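Local atomic coordinates of uronate isomerase (Caulobacter crescentus, PDB entry 2Q01), a protein that catalyses the isomerisation of D-glucuronate to D-fructuronate and of D-galacturonate to D-tagaturonate in bacterial uronate metabolism. Residues L28-S39 and P426-S437. Residues are numbered along the deposited sequence; the frame is centred on the assembly and turned at random.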
ATOM      1  N   LEU B  28       6.178  20.935  20.074  1.00 38.31           N
ATOM      2  CA  LEU B  28       5.193  21.319  19.062  1.00 28.56           C
ATOM      3  C   LEU B  28       3.776  21.092  19.565  1.00 27.75           C
ATOM      4  O   LEU B  28       2.869  21.872  19.268  1.00 42.84           O
ATOM      5  CB  LEU B  28       5.423  20.553  17.757  1.00 22.47           C
ATOM      6  CG  LEU B  28       6.703  20.858  16.973  1.00 24.95           C
ATOM      7  CD1 LEU B  28       6.906  19.843  15.890  1.00 30.49           C
ATOM      8  CD2 LEU B  28       6.698  22.256  16.383  1.00 23.07           C
ATOM      9  N   TYR B  29       3.602  20.016  20.324  1.00 30.19           N
ATOM     10  CA  TYR B  29       2.320  19.653  20.910  1.00 28.44           C
ATOM     11  C   TYR B  29       1.854  20.634  21.973  1.00 40.31           C
ATOM     12  O   TYR B  29       0.671  20.958  22.027  1.00 48.39           O
ATOM     13  CB  TYR B  29       2.395  18.229  21.470  1.00 37.93           C
ATOM     14  CG  TYR B  29       1.211  17.797  22.304  1.00 33.92           C
ATOM     15  CD1 TYR B  29      -0.047  17.597  21.726  1.00 32.04           C
ATOM     16  CD2 TYR B  29       1.354  17.570  23.671  1.00 33.20           C
ATOM     17  CE1 TYR B  29      -1.133  17.194  22.496  1.00 28.63           C
ATOM     18  CE2 TYR B  29       0.280  17.169  24.444  1.00 37.65           C
ATOM     19  CZ  TYR B  29      -0.955  16.975  23.850  1.00 43.48           C
ATOM     20  OH  TYR B  29      -2.013  16.578  24.624  1.00 56.54           O
ATOM     21  N   ALA B  30       2.790  21.112  22.796  1.00 49.95           N
ATOM     22  CA  ALA B  30       2.526  22.136  23.819  1.00 40.62           C
ATOM     23  C   ALA B  30       1.973  23.436  23.220  1.00 35.56           C
ATOM     24  O   ALA B  30       1.182  24.138  23.846  1.00 42.85           O
ATOM     25  CB  ALA B  30       3.792  22.419  24.608  1.00 41.35           C
ATOM     26  N   LEU B  31       2.379  23.715  21.986  1.00 37.72           N
ATOM     27  CA  LEU B  31       1.964  24.884  21.225  1.00 41.52           C
ATOM     28  C   LEU B  31       0.517  24.784  20.755  1.00 40.78           C
ATOM     29  O   LEU B  31      -0.049  25.756  20.256  1.00 53.60           O
ATOM     30  CB  LEU B  31       2.859  24.994  19.991  1.00 30.60           C
ATOM     31  CG  LEU B  31       3.675  26.247  19.717  1.00 46.11           C
ATOM     32  CD1 LEU B  31       4.798  26.379  20.732  1.00 47.32           C
ATOM     33  CD2 LEU B  31       4.237  26.133  18.324  1.00 52.25           C
ATOM     34  N   VAL B  32      -0.079  23.611  20.935  1.00 44.39           N
ATOM     35  CA  VAL B  32      -1.290  23.235  20.221  1.00 39.79           C
ATOM     36  C   VAL B  32      -2.336  22.483  21.082  1.00 47.65           C
ATOM     37  O   VAL B  32      -3.534  22.509  20.768  1.00 48.92           O
ATOM     38  CB  VAL B  32      -0.869  22.478  18.920  1.00 35.16           C
ATOM     39  CG1 VAL B  32      -1.545  21.153  18.752  1.00 27.03           C
ATOM     40  CG2 VAL B  32      -1.026  23.380  17.710  1.00 33.28           C
ATOM     41  N   LYS B  33      -1.886  21.884  22.191  1.00 44.44           N
ATOM     42  CA  LYS B  33      -2.719  21.000  23.036  1.00 41.01           C
ATOM     43  C   LYS B  33      -3.953  21.635  23.673  1.00 39.82           C
ATOM     44  O   LYS B  33      -4.916  20.937  24.001  1.00 41.05           O
ATOM     45  CB  LYS B  33      -1.880  20.314  24.125  1.00 35.04           C
ATOM     46  CG  LYS B  33      -1.364  21.215  25.236  1.00 41.48           C
ATOM     47  CD  LYS B  33      -0.412  20.460  26.149  1.00 48.04           C
ATOM     48  CE  LYS B  33       0.430  21.420  26.982  1.00 65.16           C
ATOM     49  NZ  LYS B  33       1.709  20.787  27.431  1.00 60.64           N
ATOM     50  N   ASP B  34      -3.909  22.953  23.844  1.00 40.24           N
ATOM     51  CA  ASP B  34      -4.944  23.682  24.559  1.00 49.83           C
ATOM     52  C   ASP B  34      -5.726  24.621  23.650  1.00 45.29           C
ATOM     53  O   ASP B  34      -6.574  25.374  24.122  1.00 50.28           O
ATOM     54  CB  ASP B  34      -4.330  24.458  25.732  1.00 57.60           C
ATOM     55  CG  ASP B  34      -3.937  23.556  26.893  1.00 75.89           C
ATOM     56  OD1 ASP B  34      -4.770  22.719  27.310  1.00 78.84           O
ATOM     57  OD2 ASP B  34      -2.797  23.690  27.394  1.00 83.38           O
ATOM     58  N   LEU B  35      -5.436  24.570  22.350  1.00 43.48           N
ATOM     59  CA  LEU B  35      -6.230  25.282  21.347  1.00 39.18           C
ATOM     60  C   LEU B  35      -7.654  24.727  21.316  1.00 41.10           C
ATOM     61  O   LEU B  35      -7.862  23.545  21.623  1.00 41.58           O
ATOM     62  CB  LEU B  35      -5.586  25.164  19.958  1.00 35.52           C
ATOM     63  CG  LEU B  35      -4.392  26.060  19.622  1.00 38.10           C
ATOM     64  CD1 LEU B  35      -3.843  25.695  18.263  1.00 37.13           C
ATOM     65  CD2 LEU B  35      -4.766  27.538  19.660  1.00 47.62           C
ATOM     66  N   PRO B  36      -8.641  25.575  20.961  1.00 41.97           N
ATOM     67  CA  PRO B  36     -10.015  25.078  20.880  1.00 41.95           C
ATOM     68  C   PRO B  36     -10.186  23.984  19.833  1.00 40.01           C
ATOM     69  O   PRO B  36      -9.458  23.954  18.837  1.00 41.15           O
ATOM     70  CB  PRO B  36     -10.821  26.325  20.480  1.00 40.67           C
ATOM     71  CG  PRO B  36      -9.961  27.486  20.892  1.00 32.91           C
ATOM     72  CD  PRO B  36      -8.566  27.012  20.634  1.00 40.18           C
ATOM     73  N   ILE B  37     -11.128  23.083  20.083  1.00 37.51           N
ATOM     74  CA  ILE B  37     -11.442  22.006  19.153  1.00 36.95           C
ATOM     75  C   ILE B  37     -12.370  22.502  18.035  1.00 32.35           C
ATOM     76  O   ILE B  37     -13.441  23.056  18.292  1.00 40.94           O
ATOM     77  CB  ILE B  37     -12.060  20.800  19.901  1.00 32.41           C
ATOM     78  CG1 ILE B  37     -10.999  20.117  20.771  1.00 38.01           C
ATOM     79  CG2 ILE B  37     -12.677  19.797  18.928  1.00 38.59           C
ATOM     80  CD1 ILE B  37     -11.570  19.202  21.835  1.00 36.84           C
ATOM     81  N   ILE B  38     -11.932  22.328  16.795  1.00 43.65           N
ATOM     82  CA  ILE B  38     -12.785  22.582  15.637  1.00 48.75           C
ATOM     83  C   ILE B  38     -13.145  21.247  15.007  1.00 49.24           C
ATOM     84  O   ILE B  38     -12.270  20.502  14.538  1.00 44.00           O
ATOM     85  CB  ILE B  38     -12.115  23.508  14.610  1.00 47.02           C
ATOM     86  CG1 ILE B  38     -11.833  24.868  15.246  1.00 45.37           C
ATOM     87  CG2 ILE B  38     -12.994  23.672  13.372  1.00 53.46           C
ATOM     88  CD1 ILE B  38     -10.751  25.620  14.548  1.00 70.61           C
ATOM     89  N   SER B  39     -14.440  20.956  15.016  1.00 44.11           N
ATOM     90  CA  SER B  39     -14.947  19.656  14.617  1.00 41.39           C
ATOM     91  C   SER B  39     -15.959  19.792  13.465  1.00 38.71           C
ATOM     92  O   SER B  39     -17.171  19.745  13.685  1.00 44.70           O
ATOM     93  CB  SER B  39     -15.559  18.959  15.834  1.00 40.18           C
ATOM     94  OG  SER B  39     -15.984  17.652  15.513  1.00 34.29           O
ATOM     95  N   PRO B 426     -12.634  15.225  22.659  1.00 44.40           N
ATOM     96  CA  PRO B 426     -11.302  15.688  23.073  1.00 40.60           C
ATOM     97  C   PRO B 426     -10.197  14.623  23.010  1.00 35.98           C
ATOM     98  O   PRO B 426      -9.060  14.959  22.692  1.00 39.89           O
ATOM     99  CB  PRO B 426     -11.522  16.160  24.513  1.00 44.85           C
ATOM    100  CG  PRO B 426     -12.735  15.456  24.965  1.00 50.44           C
ATOM    101  CD  PRO B 426     -13.604  15.376  23.762  1.00 49.04           C
ATOM    102  N   ALA B 427     -10.543  13.366  23.293  1.00 34.79           N
ATOM    103  CA  ALA B 427      -9.626  12.227  23.155  1.00 34.47           C
ATOM    104  C   ALA B 427      -9.087  12.055  21.737  1.00 37.27           C
ATOM    105  O   ALA B 427      -7.895  11.841  21.549  1.00 43.31           O
ATOM    106  CB  ALA B 427     -10.305  10.945  23.614  1.00 31.61           C
ATOM    107  N   ARG B 428      -9.981  12.168  20.756  1.00 42.41           N
ATOM    108  CA  ARG B 428      -9.663  11.966  19.340  1.00 41.03           C
ATOM    109  C   ARG B 428      -8.864  13.111  18.744  1.00 33.16           C
ATOM    110  O   ARG B 428      -7.980  12.892  17.913  1.00 47.41           O
ATOM    111  CB  ARG B 428     -10.946  11.762  18.531  1.00 38.46           C
ATOM    112  CG  ARG B 428     -11.551  10.389  18.696  1.00 41.89           C
ATOM    113  CD  ARG B 428     -13.015  10.381  18.303  1.00 47.28           C
ATOM    114  NE  ARG B 428     -13.670   9.122  18.667  1.00 58.53           N
ATOM    115  CZ  ARG B 428     -13.678   8.025  17.915  1.00 57.30           C
ATOM    116  NH1 ARG B 428     -13.066   8.009  16.738  1.00 52.71           N
ATOM    117  NH2 ARG B 428     -14.303   6.937  18.346  1.00 69.99           N
ATOM    118  N   HIS B 429      -9.200  14.330  19.154  1.00 31.52           N
ATOM    119  CA  HIS B 429      -8.460  15.522  18.749  1.00 37.48           C
ATOM    120  C   HIS B 429      -7.071  15.590  19.364  1.00 29.20           C
ATOM    121  O   HIS B 429      -6.152  16.085  18.726  1.00 43.24           O
ATOM    122  CB  HIS B 429      -9.248  16.792  19.058  1.00 37.30           C
ATOM    123  CG  HIS B 429     -10.137  17.225  17.939  1.00 40.74           C
ATOM    124  ND1 HIS B 429     -11.384  16.680  17.725  1.00 45.66           N
ATOM    125  CD2 HIS B 429      -9.955  18.141  16.960  1.00 46.94           C
ATOM    126  CE1 HIS B 429     -11.933  17.243  16.665  1.00 33.62           C
ATOM    127  NE2 HIS B 429     -11.088  18.136  16.184  1.00 46.95           N
ATOM    128  N   ASP B 430      -6.924  15.080  20.587  1.00 37.29           N
ATOM    129  CA  ASP B 430      -5.615  14.965  21.231  1.00 31.86           C
ATOM    130  C   ASP B 430      -4.682  14.018  20.480  1.00 31.67           C
ATOM    131  O   ASP B 430      -3.502  14.329  20.299  1.00 42.22           O
ATOM    132  CB  ASP B 430      -5.746  14.509  22.682  1.00 38.25           C
ATOM    133  CG  ASP B 430      -4.504  14.812  23.491  1.00 43.14           C
ATOM    134  OD1 ASP B 430      -3.721  13.879  23.768  1.00 51.85           O
ATOM    135  OD2 ASP B 430      -4.298  15.994  23.825  1.00 46.34           O
ATOM    136  N   VAL B 431      -5.214  12.869  20.050  1.00 33.08           N
ATOM    137  CA  VAL B 431      -4.470  11.897  19.233  1.00 27.22           C
ATOM    138  C   VAL B 431      -3.996  12.535  17.922  1.00 33.36           C
ATOM    139  O   VAL B 431      -2.847  12.361  17.524  1.00 33.17           O
ATOM    140  CB  VAL B 431      -5.328  10.633  18.942  1.00 33.46           C
ATOM    141  CG1 VAL B 431      -4.685   9.722  17.890  1.00 33.10           C
ATOM    142  CG2 VAL B 431      -5.567   9.862  20.201  1.00 34.08           C
ATOM    143  N   ALA B 432      -4.883  13.293  17.276  1.00 34.51           N
ATOM    144  CA  ALA B 432      -4.553  14.023  16.045  1.00 35.89           C
ATOM    145  C   ALA B 432      -3.385  14.972  16.250  1.00 29.56           C
ATOM    146  O   ALA B 432      -2.476  15.032  15.428  1.00 29.76           O
ATOM    147  CB  ALA B 432      -5.757  14.795  15.560  1.00 36.77           C
ATOM    148  N   ARG B 433      -3.419  15.699  17.363  1.00 34.84           N
ATOM    149  CA  ARG B 433      -2.393  16.686  17.700  1.00 26.26           C
ATOM    150  C   ARG B 433      -1.021  16.081  18.027  1.00 31.84           C
ATOM    151  O   ARG B 433       0.003  16.643  17.641  1.00 34.96           O
ATOM    152  CB  ARG B 433      -2.897  17.586  18.823  1.00 29.18           C
ATOM    153  CG  ARG B 433      -4.046  18.481  18.371  1.00 30.87           C
ATOM    154  CD  ARG B 433      -4.826  19.097  19.522  1.00 31.61           C
ATOM    155  NE  ARG B 433      -5.937  19.886  18.993  1.00 43.99           N
ATOM    156  CZ  ARG B 433      -6.633  20.794  19.671  1.00 38.05           C
ATOM    157  NH1 ARG B 433      -6.362  21.055  20.944  1.00 35.79           N
ATOM    158  NH2 ARG B 433      -7.607  21.450  19.062  1.00 39.55           N
ATOM    159  N   ARG B 434      -1.006  14.927  18.695  1.00 29.64           N
ATOM    160  CA  ARG B 434       0.240  14.234  19.041  1.00 30.20           C
ATOM    161  C   ARG B 434       0.910  13.580  17.850  1.00 35.43           C
ATOM    162  O   ARG B 434       2.136  13.624  17.731  1.00 42.69           O
ATOM    163  CB  ARG B 434      -0.008  13.175  20.113  1.00 30.45           C
ATOM    164  CG  ARG B 434      -0.393  13.764  21.440  1.00 23.87           C
ATOM    165  CD  ARG B 434      -0.660  12.714  22.488  1.00 24.82           C
ATOM    166  NE  ARG B 434      -0.885  13.375  23.766  1.00 46.27           N
ATOM    167  CZ  ARG B 434       0.044  13.533  24.702  1.00 33.75           C
ATOM    168  NH1 ARG B 434      -0.259  14.171  25.817  1.00 28.67           N
ATOM    169  NH2 ARG B 434       1.263  13.039  24.530  1.00 25.84           N
ATOM    170  N   VAL B 435       0.105  12.962  16.983  1.00 42.73           N
ATOM    171  CA  VAL B 435       0.605  12.294  15.773  1.00 34.16           C
ATOM    172  C   VAL B 435       1.155  13.308  14.768  1.00 34.69           C
ATOM    173  O   VAL B 435       2.227  13.091  14.190  1.00 44.64           O
ATOM    174  CB  VAL B 435      -0.467  11.375  15.132  1.00 39.36           C
ATOM    175  CG1 VAL B 435      -0.023  10.866  13.762  1.00 35.30           C
ATOM    176  CG2 VAL B 435      -0.758  10.204  16.042  1.00 25.49           C
ATOM    177  N   ASP B 436       0.438  14.418  14.589  1.00 28.60           N
ATOM    178  CA  ASP B 436       0.920  15.539  13.773  1.00 37.28           C
ATOM    179  C   ASP B 436       2.205  16.135  14.341  1.00 35.85           C
ATOM    180  O   ASP B 436       3.106  16.504  13.580  1.00 42.00           O
ATOM    181  CB  ASP B 436      -0.140  16.640  13.646  1.00 43.65           C
ATOM    182  CG  ASP B 436      -1.285  16.263  12.707  1.00 73.99           C
ATOM    183  OD1 ASP B 436      -2.212  17.091  12.559  1.00 87.87           O
ATOM    184  OD2 ASP B 436      -1.270  15.155  12.120  1.00 89.00           O
ATOM    185  N   SER B 437       2.281  16.228  15.671  1.00 32.41           N
ATOM    186  CA  SER B 437       3.495  16.678  16.351  1.00 30.60           C
ATOM    187  C   SER B 437       4.654  15.718  16.131  1.00 33.75           C
ATOM    188  O   SER B 437       5.766  16.160  15.868  1.00 46.16           O
ATOM    189  CB  SER B 437       3.257  16.865  17.845  1.00 24.90           C
ATOM    190  OG  SER B 437       2.370  17.940  18.062  1.00 38.28           O
TER
HETATM  191  O   HOH W   1      -5.622  18.206  22.992  1.00 31.40           O
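Arg433 reaches from helix 425-445 into the loop that links helix 19-30 to strand 37-39, a clear case of one long side chain holding the end of a turn and the residue after it by their carbonyl oxygens. Its chain, extended from CG to NE, runs past Val32 CG1, and its guanidinium meets the peptide oxygens at its edge: NH1 donates to Leu35 O (3.0 Å, 154° at the hydrogen), while NH2 makes a weak bond to Pro36 O. Cut back to an alanine, this position would probably leave the carbonyls of Leu35 and Pro36 without these donors and Val32 CG1 without the aliphatic chain it packs on. At the other end of the loop, Tyr29 fits as a knob among Asp430, Arg433, Arg434 and Ser437. With CG anti to the backbone N (chi1 171°), its ring lies over Arg434 CG, a CH-pi contact on one face, and its OH gives a very short bond to Asp430 OD2 (2.5 Å), the carboxylate standing nearly perpendicular to the ring. Arg434 NE holds Asp430 OD1 in a salt bridge (2.9 Å), and Arg13 adds a second; Glu11 O takes Arg434 NH2. Toward the strand, Ile37 CG2 sits over the centre of the His429 ring, while His429 NE2 donates to Ile38 O (3.1 Å) from above the carbonyl plane. The axis of 426-437 runs at 103° to that of strand 37-39; the strand pairs in parallel with strand 165-169 of the TIM-barrel-like core, and helix 451-469 packs against Val32, Ile38 and Arg433.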